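Local coordinates for protein exosome complex component Rrp42 (Archaeoglobus fulgidus, PDB 3M7N) that probably serves as a non-catalytic component of the archaeal RNA-degrading exosome, structuring the active site of its Rrp41 partner, and may bind AU-rich RNA, at residues H[44-49]-H[164-169]; H[19-22]-H[28-31]; H[218-223]-H[244-249]. All blocks are in the same frame, centred on the assembly; numbering follows the deposited sequence.

Interaction 1. Residues H[44-49]-H[164-169]; sequences KAEGSA and KVPAER
The backbones of Glu46 and Lys164 meet through one hydrogen bond, Lys164 N to Glu46 O at 2.9 Å, with the N-H coming in 47° above the carbonyl plane. Glu46 shares with Gly47 the position opposite Val62, a classic beta bulge at the start of strand 47-53. Its CG stands anti to its own carbonyl carbon (chi1 -77°), and the chain then bends at chi2, so that the aliphatic part faces Pro166 while the carboxylate swings on toward Arg169. Glu46 CG rests 3.6 Å from Pro166 CG, the two side chains crossing at about a right angle. Proline suits this place because its ring offers a compact apolar surface and its fixed phi fits the centre of an inverse gamma turn. Farther out, Glu46 OE2 and Arg169 NH1 form a salt bridge of 3.0 Å; its hydrogen bond is weak, bent to 132°, and the carboxylate and guanidinium planes stand nearly perpendicular. The carboxylate's strongest partner is the backbone N of Met64, at OE1, while OE2 also forms a salt bridge with Lys63; the two cations, Lys63 and Arg169, would be expected to favour its ionised form. Arg169 NH2 turns to the carbonyl of Glu87 in the neighbouring exonuclease 1 subunit, and bound RNA comes within about 5 Å of the contact. Val165 and Pro166 pack on Trp133 of strand 131-141 and Met64 of strand 56-67, while Ala49 lies against helix 148-161, so the contact joins the chain leaving that helix to the beginning of strand 47-53, which lies between strands 35-39 and 56-67.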
loop_
_atom_site.group_PDB
_atom_site.type_symbol
_atom_site.label_atom_id
_atom_site.label_comp_id
_atom_site.label_asym_id
_atom_site.label_seq_id
_atom_site.Cartn_x
_atom_site.Cartn_y
_atom_site.Cartn_z
ATOM N N LYS H 44 34.297 -10.141 4.650
ATOM C CA LYS H 44 33.678 -10.885 3.561
ATOM C C LYS H 44 33.425 -9.991 2.370
ATOM O O LYS H 44 33.253 -10.471 1.253
ATOM C CB LYS H 44 32.372 -11.561 3.993
ATOM C CG LYS H 44 32.571 -12.836 4.802
ATOM C CD LYS H 44 31.343 -13.748 4.773
ATOM C CE LYS H 44 31.552 -14.950 5.718
ATOM N NZ LYS H 44 30.495 -16.021 5.604
ATOM N N ALA H 45 33.381 -8.687 2.598
ATOM C CA ALA H 45 33.218 -7.768 1.479
ATOM C C ALA H 45 34.535 -7.582 0.711
ATOM O O ALA H 45 35.621 -7.849 1.233
ATOM C CB ALA H 45 32.686 -6.450 1.961
ATOM N N GLU H 46 34.432 -7.129 -0.534
ATOM C CA GLU H 46 35.616 -6.759 -1.313
ATOM C C GLU H 46 36.296 -5.493 -0.775
ATOM O O GLU H 46 37.524 -5.372 -0.782
ATOM C CB GLU H 46 35.265 -6.615 -2.790
ATOM C CG GLU H 46 35.100 -7.954 -3.527
ATOM C CD GLU H 46 33.855 -8.734 -3.096
ATOM O OE1 GLU H 46 32.779 -8.519 -3.684
ATOM O OE2 GLU H 46 33.950 -9.561 -2.169
ATOM N N GLY H 47 35.486 -4.562 -0.299
ATOM C CA GLY H 47 35.980 -3.353 0.345
ATOM C C GLY H 47 34.927 -2.900 1.346
ATOM O O GLY H 47 33.742 -3.228 1.203
ATOM N N SER H 48 35.345 -2.169 2.374
ATOM C CA SER H 48 34.393 -1.750 3.376
ATOM C C SER H 48 34.956 -0.665 4.243
ATOM O O SER H 48 36.170 -0.555 4.396
ATOM C CB SER H 48 33.955 -2.943 4.253
ATOM O OG SER H 48 35.031 -3.452 5.017
ATOM N N ALA H 49 34.071 0.124 4.839
ATOM C CA ALA H 49 34.525 1.146 5.749
ATOM C C ALA H 49 33.434 1.586 6.710
ATOM O O ALA H 49 32.266 1.707 6.345
ATOM C CB ALA H 49 35.104 2.345 4.974
ATOM N N LYS H 164 39.405 -4.735 -2.958
ATOM C CA LYS H 164 40.290 -5.685 -3.614
ATOM C C LYS H 164 39.478 -6.423 -4.657
ATOM O O LYS H 164 38.498 -7.103 -4.326
ATOM C CB LYS H 164 40.867 -6.662 -2.591
ATOM C CG LYS H 164 41.601 -7.847 -3.215
ATOM C CD LYS H 164 41.956 -8.920 -2.167
ATOM C CE LYS H 164 43.207 -8.536 -1.385
ATOM N NZ LYS H 164 43.624 -9.591 -0.423
ATOM N N VAL H 165 39.853 -6.264 -5.920
ATOM C CA VAL H 165 39.125 -6.924 -6.996
ATOM C C VAL H 165 39.222 -8.436 -6.829
ATOM O O VAL H 165 40.302 -8.970 -6.603
ATOM C CB VAL H 165 39.621 -6.497 -8.388
ATOM C CG1 VAL H 165 38.739 -7.110 -9.460
ATOM C CG2 VAL H 165 39.601 -4.984 -8.510
ATOM N N PRO H 166 38.085 -9.129 -6.911
ATOM C CA PRO H 166 38.098 -10.570 -6.651
ATOM C C PRO H 166 38.311 -11.347 -7.941
ATOM O O PRO H 166 37.421 -12.089 -8.350
ATOM C CB PRO H 166 36.678 -10.834 -6.138
ATOM C CG PRO H 166 35.834 -9.657 -6.654
ATOM C CD PRO H 166 36.755 -8.668 -7.326
ATOM N N ALA H 167 39.455 -11.173 -8.593
ATOM C CA ALA H 167 39.633 -11.814 -9.893
ATOM C C ALA H 167 39.763 -13.330 -9.738
ATOM O O ALA H 167 39.164 -14.091 -10.494
ATOM C CB ALA H 167 40.828 -11.223 -10.638
ATOM N N GLU H 168 40.531 -13.758 -8.742
ATOM C CA GLU H 168 40.761 -15.180 -8.507
ATOM C C GLU H 168 39.467 -15.937 -8.341
ATOM O O GLU H 168 39.191 -16.874 -9.080
ATOM C CB GLU H 168 41.616 -15.376 -7.268
ATOM C CG GLU H 168 42.989 -14.786 -7.425
ATOM C CD GLU H 168 43.633 -14.517 -6.099
ATOM O OE1 GLU H 168 43.229 -15.180 -5.115
ATOM O OE2 GLU H 168 44.530 -13.643 -6.041
ATOM N N ARG H 169 38.671 -15.527 -7.363
ATOM C CA ARG H 169 37.395 -16.165 -7.120
ATOM C C ARG H 169 36.682 -16.411 -8.428
ATOM O O ARG H 169 35.973 -17.400 -8.573
ATOM C CB ARG H 169 36.502 -15.297 -6.239
ATOM C CG ARG H 169 35.099 -15.872 -6.115
ATOM C CD ARG H 169 34.075 -14.850 -5.660
ATOM N NE ARG H 169 34.581 -14.016 -4.578
ATOM C CZ ARG H 169 33.835 -13.157 -3.895
ATOM N NH1 ARG H 169 34.389 -12.431 -2.937
ATOM N NH2 ARG H 169 32.537 -13.025 -4.171
#

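Interaction 2. Residues H[19-22]-H[28-31]; sequences RDNE and GFDE
Phe29 presents the edge of its ring, rather than a face, to the backbone of Asn21 and Glu22. Asn21 C lies in the plane of the ring, 3.7 Å from Phe29 CZ, and Glu22 N sits near the same plane beside CZ. Two oxygens of Asn21 converge on a single ring carbon: the side-chain OD1 and the backbone O are each 3.5 Å from Phe29 CE1. Aromatic C-H groups carry a slight positive charge, so a ring edge is a reasonable neighbour for carbonyl oxygens. The amide of Asn21 is tilted by 28° from the ring plane and approaches obliquely; its CG, trans to the backbone N (chi1 -170°), puts OD1 within reach of the ring. Asn21 is the C-prime residue of the Schellman motif that ends helix 4-19. It has positive phi, a left-handed conformation that asparagine tolerates better than most residues other than glycine. The next residue, Glu22, has its N bonded back to Lys17 O, and its carboxylate reaches the side chain of Lys17 in a salt bridge. On the other side, Phe29 occupies the second position of a type I beta turn, Gly28 to Glu31. That turn's backbone bond is weak, but Gly28 N donates to Glu31 OE1 at 2.8 Å and 168°, meeting the carboxylate on its anti side. A serine in place of Phe29 would probably leave the carbonyl groups of Asn21 without their aromatic neighbour and open a gap between the helix end and the turn. The backbone of Phe29 is also hydrogen-bonded to the backbone of Val198 in strand 195-198, which ties the turn to the four-stranded sheet.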
loop_
_atom_site.group_PDB
_atom_site.type_symbol
_atom_site.label_atom_id
_atom_site.label_comp_id
_atom_site.label_asym_id
_atom_site.label_seq_id
_atom_site.Cartn_x
_atom_site.Cartn_y
_atom_site.Cartn_z
ATOM N N ARG H 19 20.985 33.127 17.385
ATOM C CA ARG H 19 20.760 34.555 17.517
ATOM C C ARG H 19 21.918 35.208 18.250
ATOM O O ARG H 19 22.196 36.381 18.053
ATOM C CB ARG H 19 19.437 34.835 18.257
ATOM C CG ARG H 19 18.200 34.815 17.347
ATOM C CD ARG H 19 16.992 35.507 17.983
ATOM N NE ARG H 19 16.614 34.863 19.237
ATOM C CZ ARG H 19 15.829 33.789 19.309
ATOM N NH1 ARG H 19 15.331 33.244 18.199
ATOM N NH2 ARG H 19 15.549 33.254 20.492
ATOM N N ASP H 20 22.579 34.442 19.107
ATOM C CA ASP H 20 23.741 34.927 19.830
ATOM C C ASP H 20 24.997 34.374 19.192
ATOM O O ASP H 20 25.975 34.133 19.883
ATOM C CB ASP H 20 23.671 34.487 21.288
ATOM C CG ASP H 20 24.717 35.167 22.166
ATOM O OD1 ASP H 20 25.067 36.340 21.910
ATOM O OD2 ASP H 20 25.174 34.524 23.140
ATOM N N ASN H 21 24.952 34.135 17.879
ATOM C CA ASN H 21 26.136 33.716 17.114
ATOM C C ASN H 21 26.901 32.472 17.630
ATOM O O ASN H 21 28.134 32.400 17.542
ATOM C CB ASN H 21 27.110 34.897 16.992
ATOM C CG ASN H 21 28.231 34.623 16.028
ATOM O OD1 ASN H 21 27.990 34.264 14.873
ATOM N ND2 ASN H 21 29.476 34.776 16.497
ATOM N N GLU H 22 26.175 31.498 18.158
ATOM C CA GLU H 22 26.784 30.288 18.705
ATOM C C GLU H 22 26.066 29.030 18.235
ATOM O O GLU H 22 24.889 29.068 17.924
ATOM C CB GLU H 22 26.741 30.319 20.233
ATOM C CG GLU H 22 27.707 31.297 20.848
ATOM C CD GLU H 22 27.560 31.362 22.335
ATOM O OE1 GLU H 22 26.552 30.833 22.839
ATOM O OE2 GLU H 22 28.450 31.927 23.006
ATOM N N GLY H 28 32.536 26.002 15.644
ATOM C CA GLY H 28 32.426 27.110 14.723
ATOM C C GLY H 28 31.448 26.760 13.612
ATOM O O GLY H 28 31.045 25.610 13.458
ATOM N N PHE H 29 31.068 27.749 12.819
ATOM C CA PHE H 29 30.064 27.533 11.795
ATOM C C PHE H 29 30.582 26.814 10.573
ATOM O O PHE H 29 29.808 26.467 9.679
ATOM C CB PHE H 29 29.396 28.848 11.413
ATOM C CG PHE H 29 28.528 29.385 12.489
ATOM C CD1 PHE H 29 29.015 30.313 13.392
ATOM C CD2 PHE H 29 27.228 28.924 12.634
ATOM C CE1 PHE H 29 28.219 30.787 14.418
ATOM C CE2 PHE H 29 26.426 29.403 13.660
ATOM C CZ PHE H 29 26.926 30.335 14.552
ATOM N N ASP H 30 31.887 26.578 10.544
ATOM C CA ASP H 30 32.512 25.893 9.426
ATOM C C ASP H 30 33.285 24.680 9.927
ATOM O O ASP H 30 34.162 24.149 9.225
ATOM C CB ASP H 30 33.422 26.848 8.685
ATOM C CG ASP H 30 34.525 27.416 9.573
ATOM O OD1 ASP H 30 34.413 27.337 10.816
ATOM O OD2 ASP H 30 35.523 27.915 9.010
ATOM N N GLU H 31 32.921 24.215 11.124
ATOM C CA GLU H 31 33.645 23.128 11.800
ATOM C C GLU H 31 32.924 21.760 11.835
ATOM O O GLU H 31 31.851 21.631 12.427
ATOM C CB GLU H 31 33.990 23.561 13.238
ATOM C CG GLU H 31 34.726 22.523 14.025
ATOM C CD GLU H 31 35.020 22.968 15.450
ATOM O OE1 GLU H 31 34.655 24.109 15.811
ATOM O OE2 GLU H 31 35.598 22.161 16.216
#

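Interaction 3. Residues H[218-223]-H[244-249]; sequences KDDNVV and VSINCA
The carboxylate of Asp220 has the CG2 methyl of Ile246 over one face, 3.6 Å from Asp220 CG and nearly straight above it. A water lies toward the same side, well out of the carboxylate plane, and donates to Asp220 OD1 at 3.1 Å. Its other hydrogen goes to Ile246 O, 2.7 Å away, so it bridges the turn and the helix backbone. OD2 is held by a salt bridge to Arg250, one helical turn after Ile246, with a long, weak ion pair from OD1 to Arg253. The CB of Asp220 also touches Ile246 CG2 at 3.6 Å. That methyl stands anti to the backbone N of Ile246, which leaves the longer branch to run toward the strand, where CD1 meets Val222 CG2 at 4.4 Å. Branched isoleucine thus serves two neighbours, and it packs on Thr216 of strand 211-216 as well. Val222 begins strand 222-228, which pairs antiparallel with a strand of the neighbouring exonuclease 1 subunit and so carries the sheet across the interface. The salt bridge to Arg250, the weaker pull of Arg253 and the donating water would favour a charged carboxylate, against the desolvating effect of the Ile246 methyl.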
loop_
_atom_site.group_PDB
_atom_site.type_symbol
_atom_site.label_atom_id
_atom_site.label_comp_id
_atom_site.label_asym_id
_atom_site.label_seq_id
_atom_site.Cartn_x
_atom_site.Cartn_y
_atom_site.Cartn_z
ATOM N N LYS H 218 39.940 16.115 -5.770
ATOM C CA LYS H 218 41.344 16.378 -5.411
ATOM C C LYS H 218 41.847 17.812 -5.609
ATOM O O LYS H 218 42.575 18.349 -4.788
ATOM C CB LYS H 218 42.229 15.497 -6.307
ATOM C CG LYS H 218 42.920 14.361 -5.631
ATOM C CD LYS H 218 43.850 13.703 -6.635
ATOM C CE LYS H 218 43.229 13.767 -8.016
ATOM N NZ LYS H 218 44.225 13.576 -9.108
ATOM N N ASP H 219 41.510 18.390 -6.749
ATOM C CA ASP H 219 42.036 19.686 -7.150
ATOM C C ASP H 219 41.101 20.807 -6.805
ATOM O O ASP H 219 41.214 21.889 -7.375
ATOM C CB ASP H 219 42.249 19.713 -8.669
ATOM C CG ASP H 219 43.166 18.607 -9.141
ATOM O OD1 ASP H 219 44.135 18.300 -8.412
ATOM O OD2 ASP H 219 42.921 18.047 -10.235
ATOM N N ASP H 220 40.147 20.545 -5.919
ATOM C CA ASP H 220 39.178 21.564 -5.493
ATOM C C ASP H 220 38.171 21.967 -6.581
ATOM O O ASP H 220 37.483 22.971 -6.446
ATOM C CB ASP H 220 39.871 22.825 -4.962
ATOM C CG ASP H 220 40.653 22.580 -3.665
ATOM O OD1 ASP H 220 40.636 21.455 -3.117
ATOM O OD2 ASP H 220 41.289 23.538 -3.180
ATOM N N ASN H 221 38.079 21.198 -7.657
ATOM C CA ASN H 221 36.961 21.394 -8.563
ATOM C C ASN H 221 35.694 20.929 -7.902
ATOM O O ASN H 221 35.685 19.913 -7.186
ATOM C CB ASN H 221 37.153 20.618 -9.850
ATOM C CG ASN H 221 38.378 21.056 -10.588
ATOM O OD1 ASN H 221 39.165 20.237 -11.043
ATOM N ND2 ASN H 221 38.568 22.361 -10.684
ATOM N N VAL H 222 34.630 21.690 -8.108
ATOM C CA VAL H 222 33.324 21.280 -7.653
ATOM C C VAL H 222 32.844 20.220 -8.639
ATOM O O VAL H 222 32.943 20.396 -9.859
ATOM C CB VAL H 222 32.341 22.456 -7.600
ATOM C CG1 VAL H 222 30.961 21.981 -7.178
ATOM C CG2 VAL H 222 32.859 23.540 -6.633
ATOM N N VAL H 223 32.330 19.119 -8.103
ATOM C CA VAL H 223 32.041 17.934 -8.899
ATOM C C VAL H 223 30.558 17.538 -8.764
ATOM O O VAL H 223 29.989 16.865 -9.630
ATOM C CB VAL H 223 33.050 16.798 -8.515
ATOM C CG1 VAL H 223 32.369 15.520 -8.114
ATOM C CG2 VAL H 223 34.095 16.579 -9.631
ATOM N N VAL H 244 33.893 28.399 1.755
ATOM C CA VAL H 244 34.013 27.676 3.009
ATOM C C VAL H 244 34.029 26.164 2.768
ATOM O O VAL H 244 34.843 25.449 3.364
ATOM C CB VAL H 244 32.881 28.090 3.981
ATOM C CG1 VAL H 244 32.698 27.056 5.094
ATOM C CG2 VAL H 244 33.153 29.477 4.563
ATOM N N SER H 245 33.172 25.694 1.849
ATOM C CA SER H 245 32.989 24.259 1.603
ATOM C C SER H 245 34.178 23.611 0.909
ATOM O O SER H 245 34.620 22.525 1.287
ATOM C CB SER H 245 31.715 23.979 0.785
ATOM O OG SER H 245 30.563 24.403 1.471
ATOM N N ILE H 246 34.674 24.264 -0.130
ATOM C CA ILE H 246 35.860 23.777 -0.806
ATOM C C ILE H 246 36.963 23.621 0.232
ATOM O O ILE H 246 37.621 22.599 0.294
ATOM C CB ILE H 246 36.309 24.742 -1.934
ATOM C CG1 ILE H 246 35.197 24.885 -2.990
ATOM C CG2 ILE H 246 37.630 24.274 -2.553
ATOM C CD1 ILE H 246 35.512 25.884 -4.103
ATOM N N ASN H 247 37.123 24.633 1.075
ATOM C CA ASN H 247 38.112 24.579 2.141
ATOM C C ASN H 247 37.883 23.396 3.094
ATOM O O ASN H 247 38.782 22.570 3.274
ATOM C CB ASN H 247 38.166 25.915 2.899
ATOM C CG ASN H 247 39.454 26.090 3.695
ATOM O OD1 ASN H 247 40.475 26.526 3.157
ATOM N ND2 ASN H 247 39.409 25.756 4.983
ATOM N N CYS H 248 36.689 23.316 3.698
ATOM C CA CYS H 248 36.321 22.187 4.577
ATOM C C CYS H 248 36.591 20.820 3.958
ATOM O O CYS H 248 37.063 19.911 4.632
ATOM C CB CYS H 248 34.835 22.239 4.947
ATOM S SG CYS H 248 34.385 23.510 6.103
ATOM N N ALA H 249 36.250 20.680 2.681
ATOM C CA ALA H 249 36.467 19.451 1.930
ATOM C C ALA H 249 37.954 19.085 1.885
ATOM O O ALA H 249 38.327 17.908 1.971
ATOM C CB ALA H 249 35.908 19.609 0.496
HETATM O O HOH W 1 37.966 20.825 -1.650
#

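Overall arrangement
From the N terminus, interaction 2 comes first, closing a short loop between the end of helix 4-19 and the turn at residues 28-31. Interaction 1 then spans 114 residues, returning the chain after helix 148-161 to the start of strand 47-53. Interaction 3 closes the last loop, 20 residues long, setting helix 235-253 against the turn before strand 222-228. The three lie in series; none nests within or crosses another. Interactions 1 and 2 lie on opposite sides of the chain's centre, their centres about 42 Å apart, whereas interactions 2 and 3 touch where Asp30 CB packs 3.7 Å from Val244 CG1, linking the N-terminal turn to the C-terminal helix.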